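Local coordinates for uncharacterized protein (Shigella flexneri 5a str. M90T, PDB 5EUR) that is of unknown function, with only a tentative link to glutathione S-transferase, and has a mostly helical fold with a small three-stranded antiparallel sheet, at residues A48-I53 with G68-W73. Sequence-based numbering, arbitrary orientation.
Sequences ANSNRI and GKYSRW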
ATOM      1  N   ALA A  48       0.246 -18.359  10.975  1.00 19.27           N
ATOM      2  CA  ALA A  48       1.422 -18.804  10.234  1.00 22.11           C
ATOM      3  C   ALA A  48       1.873 -17.738   9.241  1.00 22.49           C
ATOM      4  O   ALA A  48       3.074 -17.443   9.121  1.00 20.80           O
ATOM      5  CB  ALA A  48       1.120 -20.122   9.520  1.00 25.34           C
ATOM      6  N   ASN A  49       0.915 -17.126   8.543  1.00 17.07           N
ATOM      7  CA  ASN A  49       1.251 -16.092   7.570  1.00 18.61           C
ATOM      8  C   ASN A  49       1.779 -14.846   8.264  1.00 17.53           C
ATOM      9  O   ASN A  49       2.784 -14.259   7.830  1.00 19.16           O
ATOM     10  CB  ASN A  49       0.026 -15.749   6.711  1.00 17.76           C
ATOM     11  CG  ASN A  49       0.389 -14.966   5.461  1.00 21.15           C
ATOM     12  OD1 ASN A  49       1.565 -14.751   5.164  1.00 26.25           O
ATOM     13  ND2 ASN A  49      -0.629 -14.533   4.714  1.00 24.08           N
ATOM     14  N   SER A  50       1.109 -14.415   9.337  1.00 14.27           N
ATOM     15  CA  SER A  50       1.586 -13.208  10.011  1.00 16.20           C
ATOM     16  C   SER A  50       2.955 -13.444  10.640  1.00 17.44           C
ATOM     17  O   SER A  50       3.790 -12.532  10.675  1.00 14.71           O
ATOM     18  CB  SER A  50       0.567 -12.703  11.043  1.00 16.57           C
ATOM     19  OG  SER A  50       0.235 -13.652  12.047  1.00 16.58           O
ATOM     20  N   ASN A  51       3.220 -14.667  11.104  1.00 16.38           N
ATOM     21  CA  ASN A  51       4.554 -14.964  11.612  1.00 17.75           C
ATOM     22  C   ASN A  51       5.599 -14.830  10.520  1.00 18.84           C
ATOM     23  O   ASN A  51       6.680 -14.285  10.771  1.00 18.53           O
ATOM     24  CB  ASN A  51       4.605 -16.367  12.217  1.00 20.61           C
ATOM     25  CG  ASN A  51       3.962 -16.439  13.579  1.00 21.40           C
ATOM     26  OD1 ASN A  51       3.754 -15.426  14.246  1.00 23.30           O
ATOM     27  ND2 ASN A  51       3.635 -17.656  14.006  1.00 27.64           N
ATOM     28  N   ARG A  52       5.302 -15.328   9.305  1.00 16.27           N
ATOM     29  CA  ARG A  52       6.233 -15.153   8.188  1.00 18.08           C
ATOM     30  C   ARG A  52       6.515 -13.677   7.921  1.00 16.05           C
ATOM     31  O   ARG A  52       7.678 -13.251   7.790  1.00 17.31           O
ATOM     32  CB  ARG A  52       5.676 -15.810   6.920  1.00 19.70           C
ATOM     33  CG  ARG A  52       5.814 -17.324   6.838  1.00 28.37           C
ATOM     34  CD  ARG A  52       5.190 -17.851   5.525  1.00 30.04           C
ATOM     35  NE  ARG A  52       5.722 -17.160   4.346  1.00 40.27           N
ATOM     36  CZ  ARG A  52       6.745 -17.587   3.608  1.00 39.69           C
ATOM     37  NH1 ARG A  52       7.359 -18.722   3.905  1.00 35.21           N
ATOM     38  NH2 ARG A  52       7.151 -16.878   2.561  1.00 34.71           N
ATOM     39  N   ILE A  53       5.447 -12.883   7.793  1.00 16.08           N
ATOM     40  CA  ILE A  53       5.619 -11.453   7.546  1.00 14.46           C
ATOM     41  C   ILE A  53       6.531 -10.836   8.597  1.00 12.91           C
ATOM     42  O   ILE A  53       7.479 -10.108   8.277  1.00 14.62           O
ATOM     43  CB  ILE A  53       4.252 -10.751   7.525  1.00 13.64           C
ATOM     44  CG1 ILE A  53       3.443 -11.202   6.306  1.00 15.01           C
ATOM     45  CG2 ILE A  53       4.441  -9.252   7.501  1.00 13.42           C
ATOM     46  CD1 ILE A  53       1.948 -10.875   6.442  1.00 14.25           C
ATOM     47  N   GLY A  68       0.780  -5.281  17.884  1.00 18.63           N
ATOM     48  CA  GLY A  68      -0.255  -5.827  18.750  1.00 23.39           C
ATOM     49  C   GLY A  68      -0.291  -7.342  18.804  1.00 22.55           C
ATOM     50  O   GLY A  68       0.724  -8.015  19.020  1.00 18.25           O
ATOM     51  N   LYS A  69      -1.492  -7.895  18.624  1.00 19.33           N
ATOM     52  CA  LYS A  69      -1.670  -9.336  18.748  1.00 20.45           C
ATOM     53  C   LYS A  69      -0.768 -10.104  17.788  1.00 20.67           C
ATOM     54  O   LYS A  69      -0.257 -11.177  18.132  1.00 19.27           O
ATOM     55  CB  LYS A  69      -3.145  -9.702  18.534  1.00 23.27           C
ATOM     56  CG  LYS A  69      -3.637  -9.539  17.104  1.00 20.29           C
ATOM     57  CD  LYS A  69      -5.105  -9.921  16.967  1.00 25.48           C
ATOM     58  CE  LYS A  69      -5.609  -9.597  15.566  1.00 24.53           C
ATOM     59  NZ  LYS A  69      -7.060  -9.928  15.369  1.00 30.70           N
ATOM     60  N   TYR A  70      -0.554  -9.576  16.577  1.00 16.60           N
ATOM     61  CA  TYR A  70       0.325 -10.259  15.640  1.00 15.82           C
ATOM     62  C   TYR A  70       1.740 -10.321  16.194  1.00 15.51           C
ATOM     63  O   TYR A  70       2.414 -11.351  16.071  1.00 17.80           O
ATOM     64  CB  TYR A  70       0.305  -9.554  14.276  1.00 14.41           C
ATOM     65  CG  TYR A  70      -1.072  -9.588  13.645  1.00 16.59           C
ATOM     66  CD1 TYR A  70      -1.600 -10.776  13.146  1.00 17.19           C
ATOM     67  CD2 TYR A  70      -1.846  -8.443  13.545  1.00 16.33           C
ATOM     68  CE1 TYR A  70      -2.869 -10.820  12.577  1.00 17.03           C
ATOM     69  CE2 TYR A  70      -3.102  -8.481  12.971  1.00 13.79           C
ATOM     70  CZ  TYR A  70      -3.612  -9.663  12.497  1.00 17.76           C
ATOM     71  OH  TYR A  70      -4.878  -9.679  11.944  1.00 17.53           O
ATOM     72  N   SER A  71       2.195  -9.226  16.815  1.00 16.50           N
ATOM     73  CA  SER A  71       3.527  -9.243  17.431  1.00 17.09           C
ATOM     74  C   SER A  71       3.608 -10.204  18.614  1.00 21.40           C
ATOM     75  O   SER A  71       4.625 -10.882  18.796  1.00 21.08           O
ATOM     76  CB  SER A  71       3.921  -7.845  17.878  1.00 16.87           C
ATOM     77  OG  SER A  71       4.145  -7.016  16.751  1.00 16.60           O
ATOM     78  N   ARG A  72       2.574 -10.250  19.450  1.00 21.77           N
ATOM     79  CA  ARG A  72       2.634 -11.149  20.601  1.00 24.38           C
ATOM     80  C   ARG A  72       2.646 -12.608  20.153  1.00 25.01           C
ATOM     81  O   ARG A  72       3.444 -13.417  20.661  1.00 26.09           O
ATOM     82  CB  ARG A  72       1.477 -10.839  21.554  1.00 25.28           C
ATOM     83  CG  ARG A  72       1.506  -9.382  22.025  1.00 30.31           C
ATOM     84  CD  ARG A  72       0.577  -9.082  23.200  1.00 38.05           C
ATOM     85  NE  ARG A  72      -0.810  -8.880  22.787  1.00 37.65           N
ATOM     86  CZ  ARG A  72      -1.322  -7.707  22.424  1.00 36.13           C
ATOM     87  NH1 ARG A  72      -0.561  -6.616  22.418  1.00 35.20           N
ATOM     88  NH2 ARG A  72      -2.596  -7.625  22.062  1.00 40.05           N
ATOM     89  N   TRP A  73       1.800 -12.948  19.167  1.00 22.23           N
ATOM     90  CA  TRP A  73       1.867 -14.264  18.539  1.00 21.73           C
ATOM     91  C   TRP A  73       3.269 -14.559  18.024  1.00 26.10           C
ATOM     92  O   TRP A  73       3.819 -15.632  18.285  1.00 23.55           O
ATOM     93  CB  TRP A  73       0.880 -14.375  17.370  1.00 25.19           C
ATOM     94  CG  TRP A  73      -0.569 -14.250  17.676  1.00 26.20           C
ATOM     95  CD1 TRP A  73      -1.168 -14.289  18.901  1.00 28.85           C
ATOM     96  CD2 TRP A  73      -1.631 -14.140  16.710  1.00 25.28           C
ATOM     97  NE1 TRP A  73      -2.538 -14.180  18.758  1.00 31.55           N
ATOM     98  CE2 TRP A  73      -2.842 -14.084  17.424  1.00 27.89           C
ATOM     99  CE3 TRP A  73      -1.665 -14.060  15.312  1.00 23.37           C
ATOM    100  CZ2 TRP A  73      -4.084 -13.955  16.788  1.00 33.24           C
ATOM    101  CZ3 TRP A  73      -2.901 -13.950  14.674  1.00 23.94           C
ATOM    102  CH2 TRP A  73      -4.092 -13.886  15.418  1.00 29.52           C
TER
HETATM  103  O   HOH W   1       2.050 -13.327  13.873  1.00 19.15           O
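Ser50 points at helix 68-75 and meets two aromatic rings one turn apart, those of Tyr70 and Trp73. Its CB and OG both lie 3.6 Å from Tyr70 CD1, an approach oblique to the phenol ring. Against Trp73 the hydroxyl arrives near the indole plane, with OG 3.8 Å from CE3, so it meets the rim of the benzo ring, whereas Lys69 O lies over one face of that indole. The torsion explains the reach: with OG between the backbone N and the carbonyl carbon (chi1 58°), the hydroxyl lies near both rings and a bridging water. Ser50 OG donates to that water at 2.6 Å. The water gives both hydrogens, to Asn51 OD1 at 2.7 Å and to Tyr70 O at 3.0 Å; its two acceptors subtend 109°, and the water sits almost in the plane of its three partners. Asn51 starts out alongside the interface, but its amide end bends inward, bringing OD1 within 3.9 Å of Trp73 C. The two helices cross nearly at right angles, with their local axes 84° apart and 9.4 Å at closest approach, which fits a contact confined to four residues. Around it, Leu40 of helix 28-43 packs on Ser50, Tyr70 OH is hydrogen-bonded to Gly44 O, and Ile3 of the second subunit packs on Tyr70. Ser50 OG also bonds to Met47 O, so its single proton is probably shared with that carbonyl. The chemistry implies a water-mediated polar joint between helices 47-59 and 68-75, flanked by the Trp73 edge and, obliquely, the Tyr70 ring.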